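Local structure of lipoprotein (Clostridium difficile, 4OTE) at residues 119-124 with 168-173. The protein probably binds methionine outside the cell membrane as the lipid-anchored substrate-binding component of a transport system, and is seen here holding selenomethionine. Numbering follows the deposited sequence.
With MSE (selenomethionine), chain C.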
loop_
_atom_site.group_PDB
_atom_site.type_symbol
_atom_site.label_atom_id
_atom_site.label_comp_id
_atom_site.label_asym_id
_atom_site.label_seq_id
_atom_site.Cartn_x
_atom_site.Cartn_y
_atom_site.Cartn_z
ATOM N N LEU A 119 5.666 3.532 -13.649
ATOM C CA LEU A 119 6.171 3.654 -15.016
ATOM C C LEU A 119 6.765 2.337 -15.499
ATOM O O LEU A 119 6.601 1.976 -16.664
ATOM C CB LEU A 119 7.208 4.772 -15.123
ATOM C CG LEU A 119 6.679 6.198 -14.934
ATOM C CD1 LEU A 119 7.840 7.176 -14.834
ATOM C CD2 LEU A 119 5.733 6.599 -16.057
ATOM N N ARG A 120 7.442 1.618 -14.603
ATOM C CA ARG A 120 8.004 0.310 -14.943
ATOM C C ARG A 120 6.925 -0.752 -15.155
ATOM O O ARG A 120 7.114 -1.665 -15.962
ATOM C CB ARG A 120 9.015 -0.152 -13.892
ATOM C CG ARG A 120 10.276 0.704 -13.854
ATOM C CD ARG A 120 11.546 -0.125 -13.979
ATOM N NE ARG A 120 12.741 0.711 -14.135
ATOM C CZ ARG A 120 13.394 0.933 -15.280
ATOM N NH1 ARG A 120 12.994 0.392 -16.428
ATOM N NH2 ARG A 120 14.470 1.713 -15.275
ATOM N N TYR A 121 5.803 -0.643 -14.442
ATOM C CA TYR A 121 4.666 -1.525 -14.707
ATOM C C TYR A 121 4.171 -1.291 -16.134
ATOM O O TYR A 121 3.972 -2.240 -16.891
ATOM C CB TYR A 121 3.512 -1.304 -13.717
ATOM C CG TYR A 121 3.784 -1.696 -12.272
ATOM C CD1 TYR A 121 4.524 -2.836 -11.951
ATOM C CD2 TYR A 121 3.259 -0.943 -11.224
ATOM C CE1 TYR A 121 4.759 -3.191 -10.631
ATOM C CE2 TYR A 121 3.486 -1.291 -9.903
ATOM C CZ TYR A 121 4.235 -2.417 -9.609
ATOM O OH TYR A 121 4.458 -2.762 -8.287
ATOM N N LEU A 122 3.998 -0.023 -16.500
ATOM C CA LEU A 122 3.553 0.339 -17.847
ATOM C C LEU A 122 4.543 -0.112 -18.929
ATOM O O LEU A 122 4.132 -0.471 -20.037
ATOM C CB LEU A 122 3.298 1.845 -17.948
ATOM C CG LEU A 122 2.136 2.378 -17.102
ATOM C CD1 LEU A 122 2.081 3.897 -17.161
ATOM C CD2 LEU A 122 0.807 1.781 -17.540
ATOM N N GLU A 123 5.836 -0.097 -18.604
ATOM C CA GLU A 123 6.861 -0.643 -19.492
ATOM C C GLU A 123 6.678 -2.145 -19.689
ATOM O O GLU A 123 6.727 -2.639 -20.815
ATOM C CB GLU A 123 8.264 -0.364 -18.942
ATOM C CG GLU A 123 9.396 -0.953 -19.775
ATOM C CD GLU A 123 10.766 -0.516 -19.293
ATOM O OE1 GLU A 123 10.994 -0.524 -18.064
ATOM O OE2 GLU A 123 11.617 -0.172 -20.144
ATOM N N SER A 124 6.454 -2.865 -18.593
ATOM C CA SER A 124 6.354 -4.327 -18.642
ATOM C C SER A 124 5.154 -4.825 -19.457
ATOM O O SER A 124 5.148 -5.973 -19.898
ATOM C CB SER A 124 6.313 -4.915 -17.228
ATOM O OG SER A 124 5.057 -4.698 -16.614
ATOM N N ALA A 168 -7.017 6.856 -17.108
ATOM C CA ALA A 168 -6.810 5.826 -16.091
ATOM C C ALA A 168 -5.953 6.363 -14.944
ATOM O O ALA A 168 -5.330 7.413 -15.079
ATOM C CB ALA A 168 -6.151 4.606 -16.710
ATOM N N ALA A 169 -5.922 5.638 -13.824
ATOM C CA ALA A 169 -5.132 6.053 -12.661
ATOM C C ALA A 169 -4.672 4.870 -11.806
ATOM O O ALA A 169 -5.440 3.936 -11.566
ATOM C CB ALA A 169 -5.932 7.028 -11.811
ATOM N N PHE A 170 -3.414 4.916 -11.367
ATOM C CA PHE A 170 -2.878 3.953 -10.397
ATOM C C PHE A 170 -3.270 4.393 -8.986
ATOM O O PHE A 170 -2.929 5.502 -8.568
ATOM C CB PHE A 170 -1.347 3.871 -10.483
ATOM C CG PHE A 170 -0.835 2.930 -11.546
ATOM C CD1 PHE A 170 -0.973 1.557 -11.401
ATOM C CD2 PHE A 170 -0.179 3.416 -12.669
ATOM C CE1 PHE A 170 -0.490 0.688 -12.367
ATOM C CE2 PHE A 170 0.302 2.551 -13.640
ATOM C CZ PHE A 170 0.151 1.186 -13.485
ATOM N N ILE A 171 -3.985 3.532 -8.258
ATOM C CA ILE A 171 -4.463 3.869 -6.913
ATOM C C ILE A 171 -4.211 2.734 -5.917
ATOM O O ILE A 171 -4.624 1.587 -6.138
ATOM C CB ILE A 171 -5.972 4.211 -6.913
ATOM C CG1 ILE A 171 -6.293 5.258 -7.986
ATOM C CG2 ILE A 171 -6.403 4.728 -5.542
ATOM C CD1 ILE A 171 -7.757 5.628 -8.079
ATOM N N ASP A 172 -3.536 3.068 -4.817
ATOM C CA ASP A 172 -3.331 2.129 -3.717
ATOM C C ASP A 172 -4.671 1.617 -3.208
ATOM O O ASP A 172 -5.637 2.372 -3.111
ATOM C CB ASP A 172 -2.581 2.794 -2.556
ATOM C CG ASP A 172 -1.132 3.097 -2.880
ATOM O OD1 ASP A 172 -0.778 3.136 -4.077
ATOM O OD2 ASP A 172 -0.343 3.305 -1.935
ATOM N N THR A 173 -4.721 0.338 -2.862
ATOM C CA THR A 173 -5.946 -0.258 -2.341
ATOM C C THR A 173 -6.397 0.460 -1.065
ATOM O O THR A 173 -7.598 0.629 -0.845
ATOM C CB THR A 173 -5.779 -1.782 -2.157
ATOM O OG1 THR A 173 -5.840 -2.400 -3.446
ATOM C CG2 THR A 173 -6.870 -2.389 -1.264
HETATM N N MSE C 301 -1.011 -0.520 0.869
HETATM C CA MSE C 301 0.062 0.264 0.170
HETATM C C MSE C 301 0.650 -0.586 -0.902
HETATM O O MSE C 301 1.127 -1.694 -0.635
HETATM O OXT MSE C 301 0.664 -0.169 -2.062
HETATM C CB MSE C 301 1.181 0.720 1.105
HETATM C CG MSE C 301 2.171 1.649 0.397
HETATM SE SE MSE C 301 3.702 2.066 1.568
HETATM C CE MSE C 301 2.749 3.249 2.805
#
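In one lobe of this NlpA-family binding protein, helix 112-124 packs against the five-stranded mixed sheet, and Phe170 reaches from strand 168-171 to meet Tyr121 and Leu122 in the last turn of the helix. The contact is apolar, with no hydrogen bond crossing it. Leu122 comes to the edge of the phenyl group: its CG lies 3.9 Å from Phe170 CE2, close to the ring plane, and its CD2 is 4.0 Å from the same CE2. Tyr121 touches with CB, 4.2 Å from Phe170 CZ, and with its ring, whose CD2 approaches Phe170 CE1 obliquely. With CG of Phe170 anti to its carbonyl carbon (chi1 -85°), the ring is carried out from the strand so that its far end faces the side chains of Tyr121 and Leu122.

Strand 168-171 lies in the middle of the sheet, parallel to 105-109 and antiparallel to 88-90, as expected for a periplasmic-binding-protein-type lobe. Tyr189 of strand 187-190 touches both Tyr121 and Phe170, while Phe151 of strand 150-154 touches Leu122, extending the apolar layer beneath the helix.

The helix turn is also tied on its own side: Ser124 OG donates to Tyr121 O at 2.7 Å, and Arg120 NH1 and Glu123 OE1 form a salt bridge in which the hydrogen bond itself is weak, bent to 126°. Two residues on from Phe170, Asp172 belongs to the ligand pocket, where its OD2 sits 3.6 Å from OXT of the selenomethionine and is hydrogen-bonded to Tyr42 OH.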